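Local coordinates for protein eukaryotic peptide chain release factor GTP-binding subunit (Schizosaccharomyces pombe, PDB 1R5B) that belongs to the translational GTPases as the GTP-binding subunit of the eukaryotic peptide chain release factor, with an EF-Tu-like GTP-binding domain, at residues L150-F163 and R202-L214. Sequence-based numbering, arbitrary orientation.
Sequences LVISARRGEFEAGF and RYKECVDKLSMFL
F159 packs tightly against helix 200-218 as a knob in the hole formed by R202, C206, K209 and L210. Its chi1 of 178° swings the ring away from the backbone N and lays one face against C206, whose SG stands 3.6 Å from the ring centroid; F163 CE1 lies over the opposite face, L210 CD1 and K209 CB at the edge. F163 presents its own edge to the face of F213 in a close T-shaped stack (planes at 76°, CD2 3.4 Å from F213 CD1) and takes an off-centre cation-pi contact from K209 NZ. Deeper, L210 and L214 pack on I152 and L150 of strand 147-153, tying the helix to the sheet of the P-loop GTPase domain.

The polar flank is tight at R202 and loosens outward at the exposed R156 and E205. Bent at chi2 and chi3, R202 sends NH1 to A154 O (2.7 Å, 164°) and NH2 to the syn side of E160 OE2 (2.6 Å), while NE and NH2 grip E205 OE1 side-on. R156 packs against R202 CG, its NH1 a long 3.8 Å from E205 OE1. Two carboxylates thus probably offset the charge of buried R202, whose in-plane guanidinium bonds probably hold its rotation and link helix 200-218 to A154's loop and helix 158-161.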
loop_
_atom_site.group_PDB
_atom_site.type_symbol
_atom_site.label_atom_id
_atom_site.label_comp_id
_atom_site.label_asym_id
_atom_site.label_seq_id
_atom_site.Cartn_x
_atom_site.Cartn_y
_atom_site.Cartn_z
ATOM N N LEU A 150 17.802 -2.324 4.452
ATOM C CA LEU A 150 19.158 -2.627 4.915
ATOM C C LEU A 150 20.067 -1.497 4.442
ATOM O O LEU A 150 20.182 -1.268 3.246
ATOM C CB LEU A 150 19.624 -3.984 4.370
ATOM C CG LEU A 150 21.062 -4.420 4.649
ATOM C CD1 LEU A 150 21.287 -4.600 6.128
ATOM C CD2 LEU A 150 21.370 -5.719 3.911
ATOM N N VAL A 151 20.690 -0.779 5.377
ATOM C CA VAL A 151 21.563 0.353 5.041
ATOM C C VAL A 151 23.007 -0.085 5.078
ATOM O O VAL A 151 23.491 -0.549 6.104
ATOM C CB VAL A 151 21.348 1.537 5.993
ATOM C CG1 VAL A 151 22.041 2.782 5.466
ATOM C CG2 VAL A 151 19.842 1.811 6.166
ATOM N N ILE A 152 23.686 0.044 3.942
ATOM C CA ILE A 152 25.074 -0.390 3.786
ATOM C C ILE A 152 25.966 0.805 3.449
ATOM O O ILE A 152 25.589 1.652 2.650
ATOM C CB ILE A 152 25.184 -1.451 2.671
ATOM C CG1 ILE A 152 24.359 -2.702 3.011
ATOM C CG2 ILE A 152 26.645 -1.839 2.431
ATOM C CD1 ILE A 152 24.926 -3.566 4.134
ATOM N N SER A 153 27.141 0.875 4.066
ATOM C CA SER A 153 28.105 1.917 3.749
ATOM C C SER A 153 28.874 1.556 2.489
ATOM O O SER A 153 29.351 0.429 2.350
ATOM C CB SER A 153 29.098 2.105 4.889
ATOM O OG SER A 153 30.152 2.960 4.486
ATOM N N ALA A 154 29.013 2.531 1.595
ATOM C CA ALA A 154 29.754 2.364 0.350
ATOM C C ALA A 154 31.214 2.780 0.499
ATOM O O ALA A 154 32.012 2.528 -0.389
ATOM C CB ALA A 154 29.100 3.160 -0.762
ATOM N N ARG A 155 31.560 3.427 1.608
ATOM C CA ARG A 155 32.945 3.829 1.872
ATOM C C ARG A 155 33.914 2.646 1.748
ATOM O O ARG A 155 33.621 1.554 2.221
ATOM C CB ARG A 155 33.055 4.435 3.273
ATOM C CG ARG A 155 34.446 4.980 3.646
ATOM C CD ARG A 155 34.742 4.967 5.143
ATOM N NE ARG A 155 33.699 5.656 5.910
ATOM C CZ ARG A 155 33.893 6.648 6.781
ATOM N NH1 ARG A 155 35.115 7.124 7.042
ATOM N NH2 ARG A 155 32.839 7.179 7.401
ATOM N N ARG A 156 35.062 2.867 1.113
ATOM C CA ARG A 156 36.089 1.830 1.018
ATOM C C ARG A 156 36.599 1.511 2.420
ATOM O O ARG A 156 36.761 2.416 3.248
ATOM C CB ARG A 156 37.243 2.282 0.108
ATOM C CG ARG A 156 36.831 2.455 -1.357
ATOM C CD ARG A 156 37.979 2.691 -2.345
ATOM N NE ARG A 156 37.436 3.076 -3.646
ATOM C CZ ARG A 156 36.902 2.237 -4.541
ATOM N NH1 ARG A 156 36.858 0.918 -4.324
ATOM N NH2 ARG A 156 36.410 2.722 -5.679
ATOM N N GLY A 157 36.845 0.229 2.685
ATOM C CA GLY A 157 37.157 -0.233 4.032
ATOM C C GLY A 157 35.921 -0.631 4.830
ATOM O O GLY A 157 35.832 -1.758 5.296
ATOM N N GLU A 158 34.957 0.275 4.964
ATOM C CA GLU A 158 33.782 0.034 5.811
ATOM C C GLU A 158 32.830 -1.022 5.221
ATOM O O GLU A 158 32.408 -1.939 5.919
ATOM C CB GLU A 158 33.034 1.351 6.055
ATOM C CG GLU A 158 32.285 1.431 7.379
ATOM C CD GLU A 158 31.396 2.656 7.459
ATOM O OE1 GLU A 158 30.475 2.680 8.303
ATOM O OE2 GLU A 158 31.606 3.594 6.669
ATOM N N PHE A 159 32.499 -0.861 3.941
ATOM C CA PHE A 159 31.729 -1.838 3.162
ATOM C C PHE A 159 32.267 -3.244 3.312
ATOM O O PHE A 159 31.592 -4.121 3.803
ATOM C CB PHE A 159 31.758 -1.461 1.673
ATOM C CG PHE A 159 31.038 -2.427 0.793
ATOM C CD1 PHE A 159 29.654 -2.495 0.815
ATOM C CD2 PHE A 159 31.734 -3.268 -0.059
ATOM C CE1 PHE A 159 28.971 -3.383 0.008
ATOM C CE2 PHE A 159 31.057 -4.163 -0.874
ATOM C CZ PHE A 159 29.665 -4.220 -0.833
ATOM N N GLU A 160 33.498 -3.431 2.863
ATOM C CA GLU A 160 34.213 -4.699 2.918
ATOM C C GLU A 160 34.212 -5.301 4.308
ATOM O O GLU A 160 34.027 -6.503 4.453
ATOM C CB GLU A 160 35.661 -4.497 2.451
ATOM C CG GLU A 160 35.816 -4.508 0.933
ATOM C CD GLU A 160 35.415 -3.193 0.224
ATOM O OE1 GLU A 160 34.895 -2.246 0.849
ATOM O OE2 GLU A 160 35.658 -3.106 -0.995
ATOM N N ALA A 161 34.400 -4.461 5.322
ATOM C CA ALA A 161 34.533 -4.932 6.700
ATOM C C ALA A 161 33.306 -5.721 7.162
ATOM O O ALA A 161 33.439 -6.698 7.904
ATOM C CB ALA A 161 34.796 -3.765 7.637
ATOM N N GLY A 162 32.123 -5.307 6.710
ATOM C CA GLY A 162 30.879 -5.966 7.066
ATOM C C GLY A 162 30.776 -7.422 6.652
ATOM O O GLY A 162 29.995 -8.175 7.249
ATOM N N PHE A 163 31.553 -7.816 5.639
ATOM C CA PHE A 163 31.595 -9.205 5.159
ATOM C C PHE A 163 32.777 -10.006 5.693
ATOM O O PHE A 163 32.751 -11.228 5.618
ATOM C CB PHE A 163 31.646 -9.248 3.636
ATOM C CG PHE A 163 30.596 -8.421 2.967
ATOM C CD1 PHE A 163 30.892 -7.158 2.493
ATOM C CD2 PHE A 163 29.317 -8.916 2.794
ATOM C CE1 PHE A 163 29.938 -6.397 1.862
ATOM C CE2 PHE A 163 28.343 -8.160 2.171
ATOM C CZ PHE A 163 28.655 -6.889 1.700
ATOM N N ARG A 202 31.931 1.904 -8.065
ATOM C CA ARG A 202 31.810 1.552 -6.653
ATOM C C ARG A 202 30.417 1.012 -6.367
ATOM O O ARG A 202 30.263 0.038 -5.636
ATOM C CB ARG A 202 32.045 2.782 -5.770
ATOM C CG ARG A 202 32.947 2.556 -4.574
ATOM C CD ARG A 202 32.387 1.621 -3.494
ATOM N NE ARG A 202 33.216 0.422 -3.384
ATOM C CZ ARG A 202 33.661 -0.150 -2.254
ATOM N NH1 ARG A 202 33.356 0.322 -1.048
ATOM N NH2 ARG A 202 34.434 -1.229 -2.345
ATOM N N TYR A 203 29.408 1.660 -6.944
ATOM C CA TYR A 203 28.015 1.293 -6.709
ATOM C C TYR A 203 27.743 -0.101 -7.237
ATOM O O TYR A 203 27.194 -0.937 -6.530
ATOM C CB TYR A 203 27.061 2.288 -7.381
ATOM C CG TYR A 203 25.603 1.920 -7.221
ATOM C CD1 TYR A 203 24.955 2.080 -6.006
ATOM C CD2 TYR A 203 24.880 1.391 -8.279
ATOM C CE1 TYR A 203 23.623 1.729 -5.855
ATOM C CE2 TYR A 203 23.534 1.043 -8.135
ATOM C CZ TYR A 203 22.915 1.216 -6.928
ATOM O OH TYR A 203 21.586 0.869 -6.785
ATOM N N LYS A 204 28.128 -0.325 -8.490
ATOM C CA LYS A 204 28.001 -1.623 -9.142
ATOM C C LYS A 204 28.786 -2.690 -8.395
ATOM O O LYS A 204 28.308 -3.811 -8.261
ATOM C CB LYS A 204 28.495 -1.569 -10.599
ATOM C CG LYS A 204 27.382 -1.588 -11.648
ATOM C CD LYS A 204 27.924 -1.973 -13.042
ATOM C CE LYS A 204 26.800 -2.172 -14.069
ATOM N NZ LYS A 204 25.701 -1.163 -13.912
ATOM N N GLU A 205 29.978 -2.337 -7.914
ATOM C CA GLU A 205 30.813 -3.262 -7.154
ATOM C C GLU A 205 30.148 -3.646 -5.840
ATOM O O GLU A 205 30.168 -4.807 -5.462
ATOM C CB GLU A 205 32.204 -2.667 -6.870
ATOM C CG GLU A 205 33.151 -3.636 -6.165
ATOM C CD GLU A 205 34.403 -2.980 -5.632
ATOM O OE1 GLU A 205 34.415 -1.741 -5.496
ATOM O OE2 GLU A 205 35.381 -3.709 -5.344
ATOM N N CYS A 206 29.557 -2.670 -5.158
ATOM C CA CYS A 206 28.876 -2.898 -3.892
ATOM C C CYS A 206 27.609 -3.725 -4.081
ATOM O O CYS A 206 27.302 -4.583 -3.266
ATOM C CB CYS A 206 28.529 -1.568 -3.223
ATOM S SG CYS A 206 29.957 -0.698 -2.534
ATOM N N VAL A 207 26.898 -3.476 -5.172
ATOM C CA VAL A 207 25.639 -4.155 -5.450
ATOM C C VAL A 207 25.917 -5.608 -5.827
ATOM O O VAL A 207 25.300 -6.501 -5.276
ATOM C CB VAL A 207 24.844 -3.442 -6.576
ATOM C CG1 VAL A 207 23.747 -4.343 -7.167
ATOM C CG2 VAL A 207 24.237 -2.174 -6.042
ATOM N N ASP A 208 26.848 -5.836 -6.748
ATOM C CA ASP A 208 27.192 -7.188 -7.186
ATOM C C ASP A 208 27.644 -8.066 -6.015
ATOM O O ASP A 208 27.290 -9.237 -5.939
ATOM C CB ASP A 208 28.296 -7.159 -8.256
ATOM C CG ASP A 208 27.849 -6.471 -9.550
ATOM O OD1 ASP A 208 26.708 -5.933 -9.594
ATOM O OD2 ASP A 208 28.580 -6.414 -10.575
ATOM N N LYS A 209 28.414 -7.486 -5.106
ATOM C CA LYS A 209 28.891 -8.207 -3.941
ATOM C C LYS A 209 27.739 -8.507 -2.998
ATOM O O LYS A 209 27.639 -9.615 -2.481
ATOM C CB LYS A 209 29.975 -7.393 -3.224
ATOM C CG LYS A 209 30.536 -8.029 -1.953
ATOM C CD LYS A 209 31.337 -9.286 -2.244
ATOM C CE LYS A 209 31.230 -10.322 -1.119
ATOM N NZ LYS A 209 32.150 -10.017 0.012
ATOM N N LEU A 210 26.862 -7.527 -2.777
ATOM C CA LEU A 210 25.740 -7.720 -1.867
ATOM C C LEU A 210 24.791 -8.785 -2.438
ATOM O O LEU A 210 24.267 -9.629 -1.716
ATOM C CB LEU A 210 24.994 -6.410 -1.618
ATOM C CG LEU A 210 25.523 -5.581 -0.456
ATOM C CD1 LEU A 210 25.157 -4.135 -0.647
ATOM C CD2 LEU A 210 24.973 -6.079 0.863
ATOM N N SER A 211 24.615 -8.747 -3.749
ATOM C CA SER A 211 23.742 -9.675 -4.446
ATOM C C SER A 211 24.206 -11.126 -4.270
ATOM O O SER A 211 23.421 -12.004 -3.950
ATOM C CB SER A 211 23.697 -9.297 -5.923
ATOM O OG SER A 211 22.814 -10.148 -6.603
ATOM N N MET A 212 25.493 -11.372 -4.456
ATOM C CA MET A 212 26.039 -12.707 -4.219
ATOM C C MET A 212 25.920 -13.110 -2.737
ATOM O O MET A 212 25.498 -14.216 -2.423
ATOM C CB MET A 212 27.485 -12.780 -4.693
ATOM C CG MET A 212 27.633 -12.624 -6.206
ATOM S SD MET A 212 26.664 -13.822 -7.166
ATOM C CE MET A 212 27.867 -15.039 -7.410
ATOM N N PHE A 213 26.224 -12.186 -1.836
ATOM C CA PHE A 213 26.322 -12.497 -0.417
ATOM C C PHE A 213 24.948 -12.742 0.202
ATOM O O PHE A 213 24.783 -13.664 0.986
ATOM C CB PHE A 213 27.081 -11.368 0.295
ATOM C CG PHE A 213 27.220 -11.541 1.787
ATOM C CD1 PHE A 213 28.316 -12.180 2.318
ATOM C CD2 PHE A 213 26.271 -11.011 2.654
ATOM C CE1 PHE A 213 28.462 -12.320 3.694
ATOM C CE2 PHE A 213 26.408 -11.149 4.022
ATOM C CZ PHE A 213 27.507 -11.807 4.540
ATOM N N LEU A 214 23.969 -11.920 -0.168
ATOM C CA LEU A 214 22.627 -11.988 0.411
ATOM C C LEU A 214 21.912 -13.268 0.001
ATOM O O LEU A 214 21.190 -13.869 0.791
ATOM C CB LEU A 214 21.797 -10.779 -0.005
ATOM C CG LEU A 214 22.178 -9.465 0.682
ATOM C CD1 LEU A 214 21.412 -8.310 0.037
ATOM C CD2 LEU A 214 21.900 -9.505 2.180
#